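Side-chain contacts in acetaldehyde dehydrogenase (Acetylating) (Geobacillus thermoglucosidasius, PDB 5J78), which probably catalyses the reversible, NAD-dependent and coenzyme A-dependent oxidation of acetaldehyde to acetyl-CoA: residues A228-G233 and I446-T451; V396-E401 and E407-D412. All coordinates share one frame; numbering follows the deposited sequence.

Interaction 1 of 2, residues A228-G233 and I446-T451; sequences AAYSSG and IGNNIT
The backbones of Tyr230 and Asn449 approach no closer than 8.5 Å between their CA atoms, and the ring of Tyr230 spans the gap between the end of helix 223-229 and the loop 446-451. Tyr230 is the first residue to leave helical geometry, and its CG stands anti to the carbonyl carbon (chi1 -78°), which sends the phenol out toward the loop. At its far end Tyr230 OH accepts the backbone N-H of Ile450, 3.0 Å from Ile450 N, in a moderately bent bond (151° at the hydrogen). A second N-H, that of Gly238, is also hydrogen-bonded to Tyr230 OH, so the buried oxygen is tied to two backbone positions. The carbonyl oxygen of Asn448 lies over one ring face, 3.5 Å from Tyr230 CE2. Asn449 turns its amide only 27° from the ring plane and brings ND2 to 3.9 Å from CE2 of Tyr230; that ND2 bonds to Val239 O and weakly to Asn448 O, while OD1 takes the N-H of Cys443. On the Ile450 side, CB and CG2 lie beside the phenol oxygen.

In the aldehyde dehydrogenase fold this joins the helix that follows strand 216-219 of the mixed sheet to the loop leading into strand 461-468. A type I turn, Ala229 to Ser232, carries the chain out of the helix; Ser232 OG donates to Ala229 O at 2.7 Å. The contact also faces the second subunit. The Asn448 amide, perpendicular to the tyrosine ring with ND2 4.1 Å from Tyr230 CD2, donates from that same nitrogen to Gly233 O of the second subunit.

Interaction 2 of 2, residues V396-E401 and E407-D412; sequences VGIHAE and EAYTID
Ile398 and the ring of Tyr409 run past each other in opposite senses, packing strand 395-399 against helix 403-410 within a beta-alpha-beta unit that continues into strand 415-420. The strand belongs to the seven-stranded parallel sheet, and the helix lies over it. From the strand, the isoleucine reaches the helix in extended form, CG1 anti to the backbone N (chi1 172°) and CD1 continuing outward (chi2 170°). Its CD1 settles 3.5 Å from CD2 of Tyr409 and also touches CG and CB, near the root of the aromatic side chain. Farther along the ring, Ile398 CB lies 4.0 Å from Tyr409 CE2. The tyrosine has its CG anti to the backbone N (chi1 -178°), which carries the ring off the helix toward the strand and its OH to the Gly397 end. Ile398 splits its branches between two helix residues: CG2 meets CG2 of Thr410 at 4.1 Å, these two side chains crossing at about a right angle. The hydroxyl of Thr410 instead bonds to Ile406 O in the preceding turn. Elsewhere around the phenol, Tyr247 of the neighbouring strand meets the ring and Lys413 makes a cation-pi contact. A water joins the polar ends of the contact, lying in the ring plane at its edge: it accepts from Tyr409 OH at 2.7 Å and donates to Gly397 O, also at 2.7 Å.

In the fold
Both contacts are buried and both reach the second subunit, yet they serve different parts of the fold. Interaction 1 ties together elements more than 200 residues apart, a helix end beside the mixed sheet and a late loop, whereas interaction 2 joins consecutive elements of the parallel sheet's beta-alpha-beta unit. They share no strand or helix; the centres of interactions 1 and 2 are 28 Å apart and the nearest atoms of interactions 1 and 2 about 8 Å apart. A tyrosine is central to each, alone on its side in interaction 1 and matched by an isoleucine in interaction 2. In the first, the phenol oxygen bonds directly to backbone, and amides, a carbonyl and one isoleucine meet the tyrosine; in the second, a water mediates the polar link.

Interaction 1 of 2, residues A228-G233 and I446-T451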
ATOM      1  N   ALA A 228     -11.393  -8.217   1.267  1.00 21.96           N
ATOM      2  CA  ALA A 228     -10.682  -7.789   0.062  1.00 20.05           C
ATOM      3  C   ALA A 228     -11.643  -7.206  -0.973  1.00 20.51           C
ATOM      4  O   ALA A 228     -11.339  -6.205  -1.642  1.00 17.69           O
ATOM      5  CB  ALA A 228      -9.918  -8.933  -0.541  1.00 15.64           C
ATOM      6  N   ALA A 229     -12.799  -7.839  -1.115  1.00 18.86           N
ATOM      7  CA  ALA A 229     -13.791  -7.347  -2.064  1.00 19.95           C
ATOM      8  C   ALA A 229     -14.307  -5.955  -1.640  1.00 13.86           C
ATOM      9  O   ALA A 229     -14.540  -5.105  -2.482  1.00 15.10           O
ATOM     10  CB  ALA A 229     -14.955  -8.351  -2.200  1.00 22.78           C
ATOM     11  N   TYR A 230     -14.480  -5.729  -0.342  1.00 14.66           N
ATOM     12  CA  TYR A 230     -14.883  -4.399   0.137  1.00 19.44           C
ATOM     13  C   TYR A 230     -13.707  -3.397   0.221  1.00 20.29           C
ATOM     14  O   TYR A 230     -13.880  -2.253   0.668  1.00 19.89           O
ATOM     15  CB  TYR A 230     -15.586  -4.517   1.495  1.00 16.37           C
ATOM     16  CG  TYR A 230     -17.019  -4.979   1.341  1.00 22.04           C
ATOM     17  CD1 TYR A 230     -18.009  -4.091   0.952  1.00 23.42           C
ATOM     18  CD2 TYR A 230     -17.370  -6.301   1.530  1.00 21.85           C
ATOM     19  CE1 TYR A 230     -19.311  -4.502   0.785  1.00 21.95           C
ATOM     20  CE2 TYR A 230     -18.674  -6.728   1.364  1.00 20.94           C
ATOM     21  CZ  TYR A 230     -19.641  -5.832   0.988  1.00 26.02           C
ATOM     22  OH  TYR A 230     -20.947  -6.257   0.816  1.00 22.26           O
ATOM     23  N   SER A 231     -12.536  -3.821  -0.253  1.00 18.14           N
ATOM     24  CA  SER A 231     -11.329  -2.989  -0.274  1.00 18.98           C
ATOM     25  C   SER A 231     -10.904  -2.739  -1.698  1.00 23.08           C
ATOM     26  O   SER A 231      -9.871  -2.141  -1.938  1.00 21.33           O
ATOM     27  CB  SER A 231     -10.170  -3.654   0.468  1.00 23.07           C
ATOM     28  OG  SER A 231     -10.458  -3.875   1.838  1.00 20.03           O
ATOM     29  N   SER A 232     -11.698  -3.239  -2.641  1.00 24.09           N
ATOM     30  CA  SER A 232     -11.306  -3.300  -4.045  1.00 18.59           C
ATOM     31  C   SER A 232     -11.475  -2.007  -4.813  1.00 22.79           C
ATOM     32  O   SER A 232     -10.966  -1.871  -5.933  1.00 21.78           O
ATOM     33  CB  SER A 232     -12.133  -4.358  -4.753  1.00 22.64           C
ATOM     34  OG  SER A 232     -13.494  -3.965  -4.746  1.00 20.99           O
ATOM     35  N   GLY A 233     -12.230  -1.079  -4.235  1.00 25.63           N
ATOM     36  CA  GLY A 233     -12.623   0.118  -4.948  1.00 16.33           C
ATOM     37  C   GLY A 233     -13.888  -0.083  -5.777  1.00 22.71           C
ATOM     38  O   GLY A 233     -14.305   0.845  -6.469  1.00 16.69           O
ATOM     39  N   ILE A 446     -23.747  -5.902  10.423  1.00 19.70           N
ATOM     40  CA  ILE A 446     -23.129  -6.503  11.591  1.00 22.15           C
ATOM     41  C   ILE A 446     -22.096  -7.550  11.169  1.00 23.68           C
ATOM     42  O   ILE A 446     -21.172  -7.859  11.926  1.00 20.28           O
ATOM     43  CB  ILE A 446     -24.190  -7.116  12.545  1.00 26.97           C
ATOM     44  CG1 ILE A 446     -23.597  -7.292  13.949  1.00 27.27           C
ATOM     45  CG2 ILE A 446     -24.764  -8.447  11.996  1.00 23.83           C
ATOM     46  CD1 ILE A 446     -24.627  -7.479  15.041  1.00 28.06           C
ATOM     47  N   GLY A 447     -22.237  -8.075   9.951  1.00 19.72           N
ATOM     48  CA  GLY A 447     -21.234  -8.956   9.370  1.00 16.27           C
ATOM     49  C   GLY A 447     -20.487  -8.357   8.190  1.00 26.14           C
ATOM     50  O   GLY A 447     -20.122  -9.079   7.267  1.00 26.47           O
ATOM     51  N   ASN A 448     -20.276  -7.041   8.203  1.00 19.14           N
ATOM     52  CA  ASN A 448     -19.440  -6.372   7.191  1.00 14.39           C
ATOM     53  C   ASN A 448     -19.948  -6.535   5.770  1.00 15.44           C
ATOM     54  O   ASN A 448     -19.166  -6.609   4.818  1.00 18.41           O
ATOM     55  CB  ASN A 448     -18.001  -6.867   7.270  1.00 19.70           C
ATOM     56  CG  ASN A 448     -16.996  -5.813   6.810  1.00 33.19           C
ATOM     57  OD1 ASN A 448     -16.595  -4.955   7.587  1.00 40.88           O
ATOM     58  ND2 ASN A 448     -16.599  -5.870   5.544  1.00 37.40           N
ATOM     59  N   ASN A 449     -21.265  -6.543   5.621  1.00 16.19           N
ATOM     60  CA  ASN A 449     -21.881  -6.722   4.311  1.00 14.83           C
ATOM     61  C   ASN A 449     -22.868  -5.596   4.009  1.00 21.14           C
ATOM     62  O   ASN A 449     -23.448  -5.009   4.927  1.00 15.01           O
ATOM     63  CB  ASN A 449     -22.625  -8.065   4.226  1.00 22.71           C
ATOM     64  CG  ASN A 449     -21.704  -9.289   4.291  1.00 22.62           C
ATOM     65  OD1 ASN A 449     -22.145 -10.383   4.701  1.00 18.47           O
ATOM     66  ND2 ASN A 449     -20.444  -9.132   3.875  1.00 19.76           N
ATOM     67  N   ILE A 450     -23.090  -5.331   2.724  1.00 17.82           N
ATOM     68  CA  ILE A 450     -23.990  -4.273   2.296  1.00 17.45           C
ATOM     69  C   ILE A 450     -25.469  -4.684   2.401  1.00 16.57           C
ATOM     70  O   ILE A 450     -26.347  -3.825   2.385  1.00 18.83           O
ATOM     71  CB  ILE A 450     -23.662  -3.829   0.842  1.00 18.41           C
ATOM     72  CG1 ILE A 450     -24.311  -2.470   0.514  1.00 21.90           C
ATOM     73  CG2 ILE A 450     -24.087  -4.880  -0.166  1.00 25.17           C
ATOM     74  CD1 ILE A 450     -23.654  -1.263   1.170  1.00 21.39           C
ATOM     75  N   THR A 451     -25.749  -5.987   2.509  1.00 13.74           N
ATOM     76  CA  THR A 451     -27.122  -6.468   2.672  1.00  9.82           C
ATOM     77  C   THR A 451     -27.214  -7.732   3.531  1.00 14.62           C
ATOM     78  O   THR A 451     -26.242  -8.480   3.672  1.00 18.19           O
ATOM     79  CB  THR A 451     -27.795  -6.767   1.320  1.00 14.43           C
ATOM     80  OG1 THR A 451     -29.188  -7.031   1.537  1.00 18.75           O
ATOM     81  CG2 THR A 451     -27.160  -7.961   0.639  1.00 17.38           C
TER

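Interaction 2 of 2, residues V396-E401 and E407-D412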
ATOM      1  N   VAL A 396     -29.852 -18.165  12.620  1.00 21.36           N
ATOM      2  CA  VAL A 396     -30.163 -18.894  13.851  1.00 14.57           C
ATOM      3  C   VAL A 396     -31.362 -19.813  13.631  1.00 21.70           C
ATOM      4  O   VAL A 396     -32.103 -19.670  12.648  1.00 20.48           O
ATOM      5  CB  VAL A 396     -30.491 -17.949  15.046  1.00 19.76           C
ATOM      6  CG1 VAL A 396     -29.274 -17.149  15.466  1.00 18.96           C
ATOM      7  CG2 VAL A 396     -31.631 -17.037  14.708  1.00 21.40           C
ATOM      8  N   GLY A 397     -31.551 -20.753  14.554  1.00 18.82           N
ATOM      9  CA  GLY A 397     -32.709 -21.627  14.537  1.00 18.03           C
ATOM     10  C   GLY A 397     -33.374 -21.789  15.896  1.00 20.45           C
ATOM     11  O   GLY A 397     -32.752 -21.594  16.951  1.00 23.23           O
ATOM     12  N   ILE A 398     -34.653 -22.144  15.860  1.00 18.44           N
ATOM     13  CA  ILE A 398     -35.373 -22.543  17.068  1.00 19.50           C
ATOM     14  C   ILE A 398     -36.417 -23.599  16.720  1.00 28.63           C
ATOM     15  O   ILE A 398     -37.078 -23.499  15.682  1.00 20.94           O
ATOM     16  CB  ILE A 398     -36.064 -21.328  17.762  1.00 26.26           C
ATOM     17  CG1 ILE A 398     -36.973 -21.805  18.898  1.00 26.29           C
ATOM     18  CG2 ILE A 398     -36.873 -20.502  16.747  1.00 18.89           C
ATOM     19  CD1 ILE A 398     -37.512 -20.683  19.788  1.00 25.02           C
ATOM     20  N   HIS A 399     -36.547 -24.609  17.589  1.00 27.64           N
ATOM     21  CA  HIS A 399     -37.617 -25.606  17.487  1.00 26.69           C
ATOM     22  C   HIS A 399     -38.574 -25.483  18.657  1.00 26.09           C
ATOM     23  O   HIS A 399     -38.167 -25.603  19.813  1.00 29.02           O
ATOM     24  CB  HIS A 399     -37.037 -27.014  17.429  1.00 27.78           C
ATOM     25  CG  HIS A 399     -36.271 -27.276  16.176  1.00 24.96           C
ATOM     26  ND1 HIS A 399     -36.870 -27.737  15.021  1.00 25.15           N
ATOM     27  CD2 HIS A 399     -34.966 -27.099  15.881  1.00 16.76           C
ATOM     28  CE1 HIS A 399     -35.954 -27.857  14.075  1.00 22.11           C
ATOM     29  NE2 HIS A 399     -34.792 -27.472  14.571  1.00 21.97           N
ATOM     30  N   ALA A 400     -39.852 -25.272  18.354  1.00 24.92           N
ATOM     31  CA  ALA A 400     -40.815 -24.936  19.397  1.00 32.96           C
ATOM     32  C   ALA A 400     -42.234 -24.946  18.857  1.00 30.06           C
ATOM     33  O   ALA A 400     -42.444 -24.721  17.677  1.00 30.96           O
ATOM     34  CB  ALA A 400     -40.475 -23.569  19.994  1.00 21.55           C
ATOM     35  N   GLU A 401     -43.212 -25.239  19.716  1.00 40.44           N
ATOM     36  CA  GLU A 401     -44.619 -25.136  19.322  1.00 38.61           C
ATOM     37  C   GLU A 401     -45.330 -24.006  20.072  1.00 35.41           C
ATOM     38  O   GLU A 401     -46.472 -23.658  19.769  1.00 33.05           O
ATOM     39  CB  GLU A 401     -45.327 -26.471  19.553  1.00 50.55           C
ATOM     40  CG  GLU A 401     -44.754 -27.617  18.709  1.00 47.51           C
ATOM     41  CD  GLU A 401     -44.841 -27.354  17.208  1.00 49.75           C
ATOM     42  OE1 GLU A 401     -45.721 -26.572  16.782  1.00 56.99           O
ATOM     43  OE2 GLU A 401     -44.026 -27.926  16.450  1.00 52.70           O
ATOM     44  N   GLU A 407     -41.991 -15.926  19.236  1.00 34.92           N
ATOM     45  CA  GLU A 407     -42.013 -14.470  19.103  1.00 37.07           C
ATOM     46  C   GLU A 407     -41.003 -13.784  20.017  1.00 27.63           C
ATOM     47  O   GLU A 407     -40.270 -12.891  19.590  1.00 30.78           O
ATOM     48  CB  GLU A 407     -43.423 -13.949  19.385  1.00 39.07           C
ATOM     49  CG  GLU A 407     -44.358 -14.093  18.180  1.00 51.66           C
ATOM     50  CD  GLU A 407     -45.833 -13.897  18.521  1.00 61.78           C
ATOM     51  OE1 GLU A 407     -46.141 -13.483  19.662  1.00 58.03           O
ATOM     52  OE2 GLU A 407     -46.685 -14.157  17.641  1.00 55.66           O
ATOM     53  N   ALA A 408     -40.946 -14.206  21.271  1.00 25.46           N
ATOM     54  CA  ALA A 408     -40.006 -13.620  22.238  1.00 24.31           C
ATOM     55  C   ALA A 408     -38.527 -13.949  21.961  1.00 25.23           C
ATOM     56  O   ALA A 408     -37.630 -13.114  22.177  1.00 31.27           O
ATOM     57  CB  ALA A 408     -40.378 -14.084  23.641  1.00 32.70           C
ATOM     58  N   TYR A 409     -38.265 -15.165  21.494  1.00 24.95           N
ATOM     59  CA  TYR A 409     -36.887 -15.618  21.286  1.00 25.20           C
ATOM     60  C   TYR A 409     -36.277 -14.972  20.034  1.00 16.26           C
ATOM     61  O   TYR A 409     -35.107 -14.586  20.027  1.00 22.54           O
ATOM     62  CB  TYR A 409     -36.829 -17.151  21.158  1.00 23.99           C
ATOM     63  CG  TYR A 409     -35.423 -17.685  20.989  1.00 17.80           C
ATOM     64  CD1 TYR A 409     -34.525 -17.651  22.036  1.00 22.74           C
ATOM     65  CD2 TYR A 409     -34.990 -18.212  19.780  1.00 24.21           C
ATOM     66  CE1 TYR A 409     -33.235 -18.125  21.895  1.00 22.97           C
ATOM     67  CE2 TYR A 409     -33.694 -18.709  19.636  1.00 25.30           C
ATOM     68  CZ  TYR A 409     -32.826 -18.666  20.703  1.00 23.21           C
ATOM     69  OH  TYR A 409     -31.532 -19.130  20.577  1.00 25.12           O
ATOM     70  N   THR A 410     -37.096 -14.847  18.995  1.00 20.83           N
ATOM     71  CA  THR A 410     -36.624 -14.462  17.676  1.00 22.42           C
ATOM     72  C   THR A 410     -36.440 -12.948  17.473  1.00 37.33           C
ATOM     73  O   THR A 410     -35.613 -12.544  16.659  1.00 31.32           O
ATOM     74  CB  THR A 410     -37.583 -14.976  16.577  1.00 28.38           C
ATOM     75  OG1 THR A 410     -38.914 -14.495  16.816  1.00 26.72           O
ATOM     76  CG2 THR A 410     -37.581 -16.513  16.530  1.00 30.18           C
ATOM     77  N   ILE A 411     -37.173 -12.116  18.210  1.00 26.15           N
ATOM     78  CA  ILE A 411     -37.244 -10.685  17.881  1.00 23.53           C
ATOM     79  C   ILE A 411     -35.867  -9.989  17.905  1.00 31.29           C
ATOM     80  O   ILE A 411     -35.602  -9.127  17.065  1.00 34.49           O
ATOM     81  CB  ILE A 411     -38.219  -9.932  18.819  1.00 26.90           C
ATOM     82  CG1 ILE A 411     -38.361  -8.448  18.394  1.00 36.86           C
ATOM     83  CG2 ILE A 411     -37.748 -10.020  20.276  1.00 34.10           C
ATOM     84  CD1 ILE A 411     -39.028  -8.226  17.041  1.00 30.90           C
ATOM     85  N   ASP A 412     -34.983 -10.382  18.822  1.00 21.00           N
ATOM     86  CA  ASP A 412     -33.699  -9.688  18.993  1.00 29.37           C
ATOM     87  C   ASP A 412     -32.451 -10.460  18.544  1.00 30.01           C
ATOM     88  O   ASP A 412     -31.336 -10.132  18.956  1.00 41.96           O
ATOM     89  CB  ASP A 412     -33.526  -9.289  20.462  1.00 29.64           C
ATOM     90  CG  ASP A 412     -33.443 -10.497  21.396  1.00 58.24           C
ATOM     91  OD1 ASP A 412     -33.722 -11.630  20.944  1.00 49.62           O
ATOM     92  OD2 ASP A 412     -33.114 -10.311  22.590  1.00 59.07           O
TER
HETATM   93  O   HOH W   1     -31.016 -19.902  18.090  1.00 25.68           O